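Local coordinates for serine-rich secreted cell wall anchored (LPXTG-motif ) protein (Lactobacillus reuteri ATCC 53608, PDB 5NXK), which probably acts as a surface adhesin of a gut bacterium, using a beta-solenoid binding region anchored to the cell wall, at residues N42-G47 / T75-T80; T101-T106 / N125-T130; T111-K116 / L163-A168; T131-K136 / V178-A183; I169-N174 / N207-T212. All blocks are in the same frame, centred on the assembly; numbering follows the deposited sequence.

All five contacts join coils of one parallel beta-solenoid. From the N terminus, contact 1 comes first and closes the loop from 47 to 75. Contact 2, one coil further on, closes a short coil, 101-106 with 125-130. Contact 3 opens inside that coil at 111 and closes at 163-168, so contacts 2 and 3 cross. Contact 4 opens at 131, inside the span of contact 3, and closes at 178-183, crossing it. Contact 5 starts at 169 and ends at 212, so it crosses contact 4. Contacts 1, 2 and 5 lie at the corners between the two long sheets. Contact 4 lies in the second long sheet. Contact 3 lies in a shorter third sheet.

Contact 1: N42-G47 / T75-T80; sequences NITIIG and TIENAT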
# COMPACT_ATOMS: atom_id res chain seq x y z
N ASN A 42 -5.91 -14.69 -12.43
CA ASN A 42 -6.77 -13.53 -12.40
C ASN A 42 -7.90 -13.80 -11.40
O ASN A 42 -8.84 -14.53 -11.70
CB ASN A 42 -7.31 -13.25 -13.80
CG ASN A 42 -8.32 -12.12 -13.83
OD1 ASN A 42 -8.23 -11.16 -13.06
ND2 ASN A 42 -9.31 -12.24 -14.72
N ILE A 43 -7.81 -13.20 -10.22
CA ILE A 43 -8.70 -13.57 -9.12
C ILE A 43 -9.46 -12.38 -8.57
O ILE A 43 -8.87 -11.33 -8.27
CB ILE A 43 -7.91 -14.21 -7.94
CG1 ILE A 43 -7.15 -15.45 -8.41
CG2 ILE A 43 -8.85 -14.52 -6.78
CD1 ILE A 43 -6.15 -15.98 -7.37
N THR A 44 -10.77 -12.54 -8.44
CA THR A 44 -11.61 -11.52 -7.83
C THR A 44 -12.36 -12.09 -6.64
O THR A 44 -13.11 -13.07 -6.78
CB THR A 44 -12.62 -10.95 -8.83
OG1 THR A 44 -11.91 -10.39 -9.94
CG2 THR A 44 -13.48 -9.88 -8.17
N ILE A 45 -12.16 -11.49 -5.48
CA ILE A 45 -12.94 -11.86 -4.31
C ILE A 45 -14.05 -10.86 -4.10
O ILE A 45 -13.79 -9.69 -3.83
CB ILE A 45 -12.09 -11.92 -3.03
CG1 ILE A 45 -10.95 -12.93 -3.18
CG2 ILE A 45 -12.97 -12.25 -1.83
CD1 ILE A 45 -10.13 -13.10 -1.91
N ILE A 46 -15.28 -11.33 -4.23
CA ILE A 46 -16.45 -10.50 -3.98
C ILE A 46 -16.85 -10.63 -2.51
O ILE A 46 -17.30 -11.69 -2.07
CB ILE A 46 -17.64 -10.88 -4.88
CG1 ILE A 46 -17.28 -10.68 -6.35
CG2 ILE A 46 -18.86 -10.07 -4.51
CD1 ILE A 46 -18.31 -11.23 -7.32
N GLY A 47 -16.66 -9.56 -1.75
CA GLY A 47 -16.79 -9.65 -0.30
C GLY A 47 -18.21 -9.70 0.22
O GLY A 47 -18.47 -10.30 1.27
N THR A 75 -7.98 -9.13 -7.04
CA THR A 75 -8.91 -8.06 -6.68
C THR A 75 -9.79 -8.46 -5.49
O THR A 75 -10.32 -9.57 -5.48
CB THR A 75 -9.78 -7.68 -7.91
OG1 THR A 75 -8.93 -7.17 -8.94
CG2 THR A 75 -10.79 -6.63 -7.57
N ILE A 76 -9.90 -7.60 -4.49
CA ILE A 76 -10.83 -7.80 -3.39
C ILE A 76 -11.80 -6.63 -3.35
O ILE A 76 -11.38 -5.46 -3.35
CB ILE A 76 -10.10 -7.94 -2.04
CG1 ILE A 76 -9.07 -9.07 -2.11
CG2 ILE A 76 -11.11 -8.17 -0.92
CD1 ILE A 76 -8.32 -9.32 -0.80
N GLU A 77 -13.10 -6.92 -3.37
CA GLU A 77 -14.13 -5.87 -3.40
C GLU A 77 -15.06 -5.99 -2.21
O GLU A 77 -15.41 -7.11 -1.81
CB GLU A 77 -14.98 -5.95 -4.66
CG GLU A 77 -14.25 -6.20 -5.94
CD GLU A 77 -15.19 -6.13 -7.14
OE1 GLU A 77 -14.71 -6.00 -8.29
OE2 GLU A 77 -16.42 -6.23 -6.93
N ASN A 78 -15.44 -4.85 -1.64
CA ASN A 78 -16.53 -4.76 -0.68
C ASN A 78 -16.32 -5.72 0.48
O ASN A 78 -17.13 -6.59 0.76
CB ASN A 78 -17.86 -5.04 -1.37
CG ASN A 78 -19.06 -4.72 -0.49
OD1 ASN A 78 -18.94 -3.97 0.50
ND2 ASN A 78 -20.21 -5.27 -0.83
N ALA A 79 -15.18 -5.55 1.15
CA ALA A 79 -14.84 -6.42 2.25
C ALA A 79 -14.06 -5.67 3.32
O ALA A 79 -13.49 -4.59 3.08
CB ALA A 79 -14.04 -7.62 1.76
N THR A 80 -14.04 -6.24 4.51
CA THR A 80 -13.19 -5.74 5.56
C THR A 80 -12.05 -6.72 5.75
O THR A 80 -12.27 -7.93 5.85
CB THR A 80 -13.97 -5.56 6.86
OG1 THR A 80 -15.06 -4.67 6.61
CG2 THR A 80 -13.08 -4.99 7.96
O HOH W 1 -8.22 -9.26 -10.45
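Ile45 and Ile76 lie side by side and point the same way into the interior of the coil. Their nearest atoms are Ile45 CD1 and Ile76 CG1, 4.2 Å apart. Both have CG1 beside the backbone N and an extended end (chi1 -59° and -56°), which keeps the two chains aligned. On the other face of the sheet, Thr44 and Thr75 are paired in the same manner. Thr44 OG1 meets Thr75 CB at 4.0 Å, so the threonines touch alongside each other. Glu77 shares this outer face. Its chain slants across Thr44, and OE1 comes 4.1 Å from Thr44 CG2.

The backbones set this register. Thr75 N donates to Ile43 O and Ile45 N donates to Thr75 O, both at 2.7 Å. Glu77 N then donates to Ile45 O. Gly47 N closes the series on Glu77 O, with a more bent bond of 140°. A water bonded to Thr75 OG1 lies 3.1 Å from Ile43 O at the outer edge.

Beyond Glu77 the chain turns a corner at Asn78, which has a left-handed backbone conformation. There Gly47 CA sits 3.3 Å from Asn78 O and 4.0 Å from Ala79 CB, a close fit of bare backbone against the bend. Strand 21-24 flanks one side and strand 97-102 the other. In-register parallel strands, with like residues stacked from coil to coil and a sharp corner after them, are typical of the beta-solenoid of pectate lyase-like proteins.

Contact 2: T101-T106 / N125-T130; sequences TYKDVT and NLVGNT
Thr101 and Val127 make the tight packing on the outer face, with Thr101 CG2 3.7 Å from Val127 CG2. On the inner face Tyr102 CB meets Leu126 CD2 at 4.0 Å. The backbones are close here too: Tyr102 N donates to Asn125 O, and Val127 N to Tyr102 O.

The corner is gripped by polar atoms. Val127 O accepts from Asp104 N and from Thr130 OG1, which reach it at 3.1 Å and 2.7 Å from opposite faces of its carbonyl plane. Thr130 OG1 also takes a weak bond from Val105 N. Asp104 turns its carboxylate back over the bend, and OD1 accepts from Asn129 N at 2.9 Å.

The solvent side is looser. Lys103 rests CB and CG on Val127, but its CG lies anti to the backbone N (chi1 174°) and the extended chain carries NZ away. Asn125 ND2 gives Thr101 OG1 only a weak bond of 3.3 Å, while its OD1 is held by Asn170.

Strand 71-77 borders strand 97-102 on one side, and strand 168-171 borders strand 122-127 on the other. Leu81 and Leu132, from strands 79-83 and 129-134, pack on Tyr102 from within.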
# COMPACT_ATOMS: atom_id res chain seq x y z
N THR A 101 -5.65 -5.17 -6.10
CA THR A 101 -6.63 -4.10 -6.18
C THR A 101 -7.61 -4.22 -5.03
O THR A 101 -8.23 -5.27 -4.85
CB THR A 101 -7.37 -4.14 -7.52
OG1 THR A 101 -6.43 -3.93 -8.57
CG2 THR A 101 -8.46 -3.06 -7.59
N TYR A 102 -7.72 -3.16 -4.24
CA TYR A 102 -8.74 -3.07 -3.20
C TYR A 102 -9.82 -2.12 -3.67
O TYR A 102 -9.55 -0.95 -3.93
CB TYR A 102 -8.16 -2.53 -1.89
CG TYR A 102 -7.36 -3.50 -1.04
CD1 TYR A 102 -7.18 -4.83 -1.41
CD2 TYR A 102 -6.76 -3.06 0.14
CE1 TYR A 102 -6.44 -5.71 -0.60
CE2 TYR A 102 -6.03 -3.91 0.94
CZ TYR A 102 -5.87 -5.24 0.56
OH TYR A 102 -5.13 -6.07 1.36
N LYS A 103 -11.05 -2.61 -3.79
CA LYS A 103 -12.14 -1.74 -4.18
C LYS A 103 -13.23 -1.74 -3.10
O LYS A 103 -13.73 -2.80 -2.72
CB LYS A 103 -12.70 -2.17 -5.53
CG LYS A 103 -13.95 -1.39 -5.94
CD LYS A 103 -14.46 -1.87 -7.30
CE LYS A 103 -15.68 -1.07 -7.78
NZ LYS A 103 -15.96 -1.34 -9.23
N ASP A 104 -13.57 -0.56 -2.58
CA ASP A 104 -14.54 -0.45 -1.48
C ASP A 104 -14.15 -1.36 -0.33
O ASP A 104 -14.97 -2.08 0.23
CB ASP A 104 -15.96 -0.76 -1.98
CG ASP A 104 -16.43 0.25 -3.02
OD1 ASP A 104 -16.15 1.45 -2.85
OD2 ASP A 104 -17.06 -0.15 -4.02
N VAL A 105 -12.88 -1.30 0.04
CA VAL A 105 -12.35 -2.12 1.10
C VAL A 105 -12.11 -1.29 2.35
O VAL A 105 -11.73 -0.12 2.26
CB VAL A 105 -11.04 -2.80 0.65
CG1 VAL A 105 -10.19 -3.24 1.83
CG2 VAL A 105 -11.35 -3.97 -0.29
N THR A 106 -12.35 -1.88 3.51
CA THR A 106 -11.93 -1.32 4.78
C THR A 106 -10.89 -2.27 5.37
O THR A 106 -11.14 -3.46 5.43
CB THR A 106 -13.13 -1.13 5.74
OG1 THR A 106 -14.09 -0.27 5.11
CG2 THR A 106 -12.70 -0.51 7.05
N ASN A 125 -3.61 -1.13 -6.31
CA ASN A 125 -4.61 -0.17 -6.77
C ASN A 125 -5.67 0.00 -5.68
O ASN A 125 -6.12 -0.98 -5.09
CB ASN A 125 -5.24 -0.61 -8.09
CG ASN A 125 -4.23 -0.71 -9.20
OD1 ASN A 125 -3.51 0.24 -9.48
ND2 ASN A 125 -4.17 -1.87 -9.85
N LEU A 126 -6.03 1.25 -5.41
CA LEU A 126 -7.01 1.56 -4.38
C LEU A 126 -8.18 2.24 -5.05
O LEU A 126 -8.04 3.33 -5.62
CB LEU A 126 -6.39 2.44 -3.28
CG LEU A 126 -5.18 1.82 -2.57
CD1 LEU A 126 -4.60 2.79 -1.54
CD2 LEU A 126 -5.56 0.48 -1.91
N VAL A 127 -9.35 1.61 -4.99
CA VAL A 127 -10.48 2.00 -5.84
C VAL A 127 -11.74 2.25 -5.00
O VAL A 127 -11.92 1.65 -3.93
CB VAL A 127 -10.77 0.90 -6.91
CG1 VAL A 127 -11.83 1.38 -7.91
CG2 VAL A 127 -9.50 0.51 -7.66
N GLY A 128 -12.60 3.14 -5.48
CA GLY A 128 -13.84 3.49 -4.79
C GLY A 128 -13.59 4.08 -3.42
O GLY A 128 -12.62 4.83 -3.22
N ASN A 129 -14.46 3.76 -2.47
CA ASN A 129 -14.36 4.31 -1.13
C ASN A 129 -13.60 3.36 -0.24
O ASN A 129 -14.17 2.44 0.34
CB ASN A 129 -15.74 4.62 -0.57
CG ASN A 129 -16.46 5.68 -1.39
OD1 ASN A 129 -15.86 6.68 -1.78
ND2 ASN A 129 -17.73 5.47 -1.66
N THR A 130 -12.29 3.56 -0.17
CA THR A 130 -11.44 2.60 0.52
C THR A 130 -10.73 3.27 1.69
O THR A 130 -10.15 4.37 1.57
CB THR A 130 -10.41 1.97 -0.47
OG1 THR A 130 -11.09 1.11 -1.39
CG2 THR A 130 -9.35 1.14 0.27

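Contact 3: T111-K116 / L163-A168; sequences TLVWSK and LYVSNA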
# COMPACT_ATOMS: atom_id res chain seq x y z
N THR A 111 1.16 -3.53 9.41
CA THR A 111 1.48 -3.41 7.98
C THR A 111 0.37 -4.12 7.21
O THR A 111 0.13 -5.30 7.44
CB THR A 111 2.84 -4.03 7.68
OG1 THR A 111 3.83 -3.30 8.42
CG2 THR A 111 3.15 -3.97 6.17
N LEU A 112 -0.31 -3.41 6.32
CA LEU A 112 -1.51 -3.97 5.67
C LEU A 112 -1.23 -4.70 4.37
O LEU A 112 -1.96 -5.64 4.00
CB LEU A 112 -2.56 -2.89 5.40
CG LEU A 112 -3.27 -2.16 6.56
CD1 LEU A 112 -2.32 -1.50 7.53
CD2 LEU A 112 -4.22 -1.13 5.98
N VAL A 113 -0.20 -4.27 3.66
CA VAL A 113 0.22 -4.91 2.40
C VAL A 113 1.73 -4.87 2.34
O VAL A 113 2.33 -3.84 2.66
CB VAL A 113 -0.36 -4.21 1.14
CG1 VAL A 113 0.10 -4.93 -0.14
CG2 VAL A 113 -1.87 -4.17 1.20
N TRP A 114 2.35 -5.97 1.93
CA TRP A 114 3.80 -6.01 1.90
C TRP A 114 4.23 -6.65 0.57
O TRP A 114 3.46 -7.37 -0.03
CB TRP A 114 4.34 -6.79 3.10
CG TRP A 114 5.84 -6.84 3.26
CD1 TRP A 114 6.62 -6.01 4.02
CD2 TRP A 114 6.73 -7.79 2.66
NE1 TRP A 114 7.95 -6.36 3.90
CE2 TRP A 114 8.04 -7.46 3.08
CE3 TRP A 114 6.56 -8.87 1.79
CZ2 TRP A 114 9.16 -8.18 2.67
CZ3 TRP A 114 7.67 -9.59 1.39
CH2 TRP A 114 8.95 -9.25 1.83
N SER A 115 5.45 -6.37 0.12
CA SER A 115 5.91 -6.91 -1.16
C SER A 115 7.41 -7.12 -1.17
O SER A 115 8.15 -6.50 -0.40
CB SER A 115 5.52 -5.96 -2.30
OG SER A 115 6.27 -4.76 -2.23
N LYS A 116 7.86 -8.02 -2.04
CA LYS A 116 9.27 -8.15 -2.38
C LYS A 116 9.70 -6.91 -3.16
O LYS A 116 8.98 -6.46 -4.05
CB LYS A 116 9.52 -9.40 -3.22
CG LYS A 116 9.75 -10.69 -2.44
CD LYS A 116 9.78 -11.88 -3.42
CE LYS A 116 10.00 -13.21 -2.71
NZ LYS A 116 10.88 -13.10 -1.53
N LEU A 163 2.18 0.45 4.55
CA LEU A 163 2.13 -0.13 3.21
C LEU A 163 3.54 -0.20 2.65
O LEU A 163 4.22 0.82 2.51
CB LEU A 163 1.23 0.69 2.28
CG LEU A 163 -0.26 0.78 2.59
CD1 LEU A 163 -0.95 1.82 1.70
CD2 LEU A 163 -0.96 -0.58 2.44
N TYR A 164 4.00 -1.41 2.31
CA TYR A 164 5.34 -1.58 1.77
C TYR A 164 5.20 -2.22 0.40
O TYR A 164 5.33 -3.44 0.23
CB TYR A 164 6.19 -2.44 2.72
CG TYR A 164 7.67 -2.47 2.46
CD1 TYR A 164 8.46 -1.35 2.70
CD2 TYR A 164 8.30 -3.64 2.01
CE1 TYR A 164 9.82 -1.38 2.49
CE2 TYR A 164 9.68 -3.68 1.80
CZ TYR A 164 10.43 -2.55 2.04
OH TYR A 164 11.79 -2.55 1.85
N VAL A 165 4.92 -1.37 -0.58
CA VAL A 165 4.57 -1.80 -1.93
C VAL A 165 5.66 -1.27 -2.84
O VAL A 165 5.86 -0.06 -2.94
CB VAL A 165 3.20 -1.25 -2.36
CG1 VAL A 165 2.90 -1.65 -3.82
CG2 VAL A 165 2.10 -1.73 -1.41
N SER A 166 6.36 -2.17 -3.51
CA SER A 166 7.61 -1.78 -4.14
C SER A 166 7.46 -0.69 -5.20
O SER A 166 8.22 0.29 -5.20
CB SER A 166 8.29 -3.01 -4.75
OG SER A 166 9.59 -2.67 -5.19
N ASN A 167 6.51 -0.85 -6.12
CA ASN A 167 6.55 -0.03 -7.34
C ASN A 167 5.44 0.97 -7.56
O ASN A 167 5.69 2.05 -8.12
CB ASN A 167 6.62 -0.94 -8.56
CG ASN A 167 7.78 -1.89 -8.49
OD1 ASN A 167 7.59 -3.08 -8.25
ND2 ASN A 167 8.99 -1.36 -8.64
N ALA A 168 4.21 0.61 -7.23
CA ALA A 168 3.14 1.57 -7.48
C ALA A 168 1.97 1.47 -6.53
O ALA A 168 1.50 0.38 -6.22
CB ALA A 168 2.64 1.42 -8.92
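Ser115 OG is gripped twice by the segment 163-168. It donates to Tyr164 O at 2.9 Å and accepts a weak, bent bond from Ser166 N (129°). Its torsion sets OG between the backbone N and the carbonyl carbon (chi1 70°), where it reaches across to the next coil. Ser166 OG itself bonds to Leu191 O. The backbone adds a straight bond of 3.0 Å from Tyr164 N to Val113 O.

Trp114 and Tyr164 lie side by side on one face of this pair. Their planes are only 25° apart, but the rings are slid past each other, with the five-membered ring and the Tyr164 ring centred 5.0 Å apart. Tyr164 CD2 sits over one face of the indole, 3.3 Å from Trp114 NE1. Phe150 and Tyr87 each meet Trp114 edge-to-face.

The other face is aliphatic. Leu163 CD2 touches Val113 CB and CG2, both at 3.9 Å, and Val113 CG1 meets Val165 CG2. This side turns to the core, where Leu124 and Leu132 cover Leu163. Parallel strands of successive coils, set side by side with aliphatic side chains turned into the core, are characteristic of a beta-solenoid; here they form its short third sheet.

Contact 4: T131-K136 / V178-A183; sequences TLNSVK and VLNNSA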
# COMPACT_ATOMS: atom_id res chain seq x y z
N THR A 131 -10.79 2.61 2.84
CA THR A 131 -10.22 3.12 4.06
C THR A 131 -9.27 2.09 4.64
O THR A 131 -9.64 0.94 4.89
CB THR A 131 -11.31 3.46 5.10
OG1 THR A 131 -12.21 4.42 4.52
CG2 THR A 131 -10.69 4.07 6.35
N LEU A 132 -8.04 2.52 4.85
CA LEU A 132 -6.99 1.66 5.36
C LEU A 132 -6.57 2.12 6.76
O LEU A 132 -6.30 3.31 6.95
CB LEU A 132 -5.80 1.68 4.40
CG LEU A 132 -6.14 1.41 2.93
CD1 LEU A 132 -4.90 1.54 2.09
CD2 LEU A 132 -6.75 0.02 2.74
N ASN A 133 -6.52 1.20 7.72
CA ASN A 133 -6.21 1.59 9.09
C ASN A 133 -4.98 0.86 9.62
O ASN A 133 -4.99 -0.36 9.77
CB ASN A 133 -7.41 1.33 10.00
CG ASN A 133 -8.65 2.10 9.56
OD1 ASN A 133 -8.81 3.28 9.87
ND2 ASN A 133 -9.51 1.43 8.79
N SER A 134 -3.91 1.59 9.87
CA SER A 134 -2.74 1.01 10.51
C SER A 134 -2.89 1.19 12.02
O SER A 134 -2.81 2.29 12.53
CB SER A 134 -1.45 1.65 9.99
OG SER A 134 -0.31 1.09 10.62
N VAL A 135 -3.11 0.07 12.71
CA VAL A 135 -3.45 0.06 14.13
C VAL A 135 -2.56 -0.93 14.90
O VAL A 135 -1.99 -1.85 14.32
CB VAL A 135 -4.91 -0.33 14.36
CG1 VAL A 135 -5.84 0.70 13.76
CG2 VAL A 135 -5.19 -1.71 13.77
N LYS A 136 -2.45 -0.72 16.21
CA LYS A 136 -1.61 -1.57 17.05
C LYS A 136 -2.37 -2.82 17.46
O LYS A 136 -1.78 -3.84 17.84
CB LYS A 136 -1.15 -0.81 18.30
CG LYS A 136 -0.12 0.26 18.02
CD LYS A 136 0.45 0.81 19.32
CE LYS A 136 1.70 1.63 19.07
NZ LYS A 136 1.36 2.98 18.54
N VAL A 178 -8.83 6.90 2.20
CA VAL A 178 -8.45 7.44 3.49
C VAL A 178 -7.46 6.47 4.14
O VAL A 178 -7.67 5.27 4.10
CB VAL A 178 -9.67 7.63 4.41
CG1 VAL A 178 -9.24 8.08 5.79
CG2 VAL A 178 -10.66 8.65 3.80
N LEU A 179 -6.36 6.98 4.68
CA LEU A 179 -5.48 6.12 5.45
C LEU A 179 -5.28 6.73 6.82
O LEU A 179 -4.78 7.85 6.95
CB LEU A 179 -4.14 5.92 4.73
CG LEU A 179 -3.17 4.87 5.28
CD1 LEU A 179 -2.20 4.43 4.16
CD2 LEU A 179 -2.40 5.33 6.52
N ASN A 180 -5.67 5.97 7.84
CA ASN A 180 -5.57 6.37 9.23
C ASN A 180 -4.43 5.62 9.89
O ASN A 180 -4.40 4.40 9.85
CB ASN A 180 -6.89 6.08 9.96
CG ASN A 180 -8.06 6.81 9.32
OD1 ASN A 180 -8.01 8.02 9.11
ND2 ASN A 180 -9.11 6.07 8.98
N ASN A 181 -3.46 6.33 10.44
CA ASN A 181 -2.30 5.63 10.98
C ASN A 181 -2.09 5.99 12.44
O ASN A 181 -1.82 7.14 12.79
CB ASN A 181 -1.05 5.96 10.15
CG ASN A 181 0.11 5.00 10.41
OD1 ASN A 181 0.13 4.29 11.41
ND2 ASN A 181 1.08 4.99 9.50
N SER A 182 -2.22 4.99 13.30
CA SER A 182 -1.91 5.16 14.71
C SER A 182 -0.94 4.07 15.17
O SER A 182 -0.92 3.72 16.34
CB SER A 182 -3.20 5.13 15.54
OG SER A 182 -3.92 3.93 15.31
N ALA A 183 -0.15 3.55 14.24
CA ALA A 183 0.66 2.36 14.54
C ALA A 183 2.06 2.38 13.95
O ALA A 183 2.99 1.81 14.53
CB ALA A 183 -0.07 1.13 14.04
O HOH W 2 -5.43 4.35 13.20
O HOH W 3 -3.78 1.86 17.09
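The methyl of Ala183 presses against the backbone of the other coil. Its CB is 3.3 Å from both Ser134 O and Val135 C. An Asx turn puts it there: Asn181 OD1 accepts from Ala183 N at 2.9 Å, in the carbonyl plane. The same OD1 lies 3.3 Å from Ser134 OG. That hydroxyl bonds to Gly110 O and Thr184 OG1, and Asn181 ND2 is held by Asp187 and Thr184.

A second polar pair runs along the outer face. Asn180 ND2 donates to Asn133 OD1 at 2.9 Å. The acceptor lies in the amide plane of Asn180, while the donor is tilted 28° from the carbonyl plane of Asn133. Asn133 and Asn180 are paired in register, and the same first torsion (chi1 -59°) lays them alongside each other. Asn133 ND2 passes the chain of bonds on to Ala107 O. Parallel beta-helices often line up like residues from coil to coil, and this asparagine pair is consistent with that habit.

Thr131 and Val178 sit alongside each other on the same face. Leu132 and Leu179 face inward, with Leu132 CB 4.2 Å from Leu179 CG, and Leu163 covers both. Four backbone bonds join the strands, the last from Ser182 N to Ser134 O. Past it the pair opens to water. One water links Lys136 N with Ser182 OG, and Lys136 NZ makes a weak 3.3 Å bond to Ser182 O.

Contact 5: I169-N174 / N207-T212; sequences INIAEN and NNASLT
Asn174 and Asn208 set their amides side by side, the planes only 15° apart. They are displaced along the planes, so neither covers the other's face. Asn174 OD1 points at Asn208 CB, 3.5 Å away. The Glu173 carboxylate stands nearly perpendicular to the Asn207 amide, at 83°. The two groups are not stacked: across the contact, the nearest atom to Glu173 OE1 is Asn207 CB, at 4.2 Å.

This is a corner of the beta-solenoid. The chain leaves strand 168-171 of one long sheet, and the next coil turns into strand 210-214 of the other. Asn174 and Asn208 both have positive phi, the left-handed conformation that bends each coil. One backbone bond ties the turns, from Asn174 N to Asn207 O at 3.0 Å. Glu173 CG lies between its backbone N and carbonyl carbon (chi1 64°), and the extended chain beyond it brings OE1 to a water shared with Asn208 OD1.

Inside the corner the contact is apolar. Ile171 CG2 rests on Ala209 CB at 3.8 Å. Ile171 CG1 reaches Leu211 CD1, and Val177 of strand 176-181 touches both side chains. Ser210 turns away and bonds Asn176 through OG. The Ala209 methyl points toward the other coil, with CB only 3.2 Å from Ala172 O.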
# COMPACT_ATOMS: atom_id res chain seq x y z
N ILE A 169 1.51 2.61 -6.04
CA ILE A 169 0.21 2.67 -5.38
C ILE A 169 -0.63 3.69 -6.15
O ILE A 169 -0.27 4.86 -6.25
CB ILE A 169 0.33 3.06 -3.90
CG1 ILE A 169 1.15 2.02 -3.13
CG2 ILE A 169 -1.04 3.19 -3.24
CD1 ILE A 169 1.42 2.43 -1.71
N ASN A 170 -1.73 3.22 -6.73
CA ASN A 170 -2.55 4.08 -7.57
C ASN A 170 -3.90 4.30 -6.92
O ASN A 170 -4.63 3.34 -6.70
CB ASN A 170 -2.75 3.46 -8.96
CG ASN A 170 -1.45 3.18 -9.68
OD1 ASN A 170 -0.59 4.06 -9.81
ND2 ASN A 170 -1.28 1.93 -10.14
N ILE A 171 -4.25 5.54 -6.65
CA ILE A 171 -5.60 5.87 -6.20
C ILE A 171 -6.41 6.12 -7.45
O ILE A 171 -6.13 7.04 -8.22
CB ILE A 171 -5.64 7.10 -5.25
CG1 ILE A 171 -5.09 6.75 -3.86
CG2 ILE A 171 -7.07 7.56 -5.04
CD1 ILE A 171 -3.64 6.37 -3.80
N ALA A 172 -7.40 5.28 -7.69
CA ALA A 172 -8.11 5.31 -8.96
C ALA A 172 -8.87 6.61 -9.14
O ALA A 172 -9.22 7.26 -8.16
CB ALA A 172 -9.07 4.14 -9.06
N GLU A 173 -9.14 6.98 -10.39
CA GLU A 173 -10.02 8.10 -10.65
C GLU A 173 -11.35 7.92 -9.91
O GLU A 173 -11.84 6.80 -9.78
CB GLU A 173 -10.24 8.32 -12.14
CG GLU A 173 -10.93 7.22 -12.90
CD GLU A 173 -11.30 7.67 -14.31
OE1 GLU A 173 -11.37 8.90 -14.54
OE2 GLU A 173 -11.50 6.80 -15.18
N ASN A 174 -11.86 9.02 -9.37
CA ASN A 174 -13.10 9.08 -8.60
C ASN A 174 -13.06 8.37 -7.26
O ASN A 174 -14.05 8.36 -6.54
CB ASN A 174 -14.26 8.50 -9.43
CG ASN A 174 -14.43 9.23 -10.73
OD1 ASN A 174 -14.39 10.45 -10.77
ND2 ASN A 174 -14.56 8.49 -11.82
N ASN A 207 -7.80 11.29 -11.67
CA ASN A 207 -8.76 12.37 -11.89
C ASN A 207 -9.91 12.33 -10.91
O ASN A 207 -10.50 11.28 -10.71
CB ASN A 207 -9.35 12.34 -13.29
CG ASN A 207 -8.39 12.80 -14.34
OD1 ASN A 207 -7.18 12.81 -14.14
ND2 ASN A 207 -8.94 13.25 -15.46
N ASN A 208 -10.23 13.48 -10.33
CA ASN A 208 -11.38 13.62 -9.44
C ASN A 208 -11.36 12.69 -8.25
O ASN A 208 -12.40 12.43 -7.64
CB ASN A 208 -12.68 13.42 -10.21
CG ASN A 208 -12.85 14.40 -11.34
OD1 ASN A 208 -12.75 14.03 -12.51
ND2 ASN A 208 -13.11 15.66 -10.99
N ALA A 209 -10.18 12.18 -7.90
CA ALA A 209 -10.07 11.30 -6.74
C ALA A 209 -9.68 12.10 -5.51
O ALA A 209 -9.22 13.23 -5.62
CB ALA A 209 -9.06 10.20 -6.98
N SER A 210 -9.83 11.49 -4.34
CA SER A 210 -9.37 12.12 -3.12
C SER A 210 -8.48 11.14 -2.35
O SER A 210 -8.74 9.92 -2.30
CB SER A 210 -10.54 12.64 -2.27
OG SER A 210 -11.01 11.67 -1.34
N LEU A 211 -7.42 11.68 -1.78
CA LEU A 211 -6.52 10.93 -0.93
C LEU A 211 -6.34 11.71 0.35
O LEU A 211 -5.91 12.86 0.32
CB LEU A 211 -5.17 10.69 -1.61
CG LEU A 211 -4.10 10.09 -0.68
CD1 LEU A 211 -4.56 8.72 -0.18
CD2 LEU A 211 -2.76 9.96 -1.39
N THR A 212 -6.70 11.10 1.48
CA THR A 212 -6.59 11.76 2.76
C THR A 212 -5.74 10.91 3.72
O THR A 212 -6.07 9.76 4.01
CB THR A 212 -7.98 12.00 3.38
OG1 THR A 212 -8.78 12.77 2.47
CG2 THR A 212 -7.86 12.75 4.69
O HOH W 4 -13.25 11.28 -13.74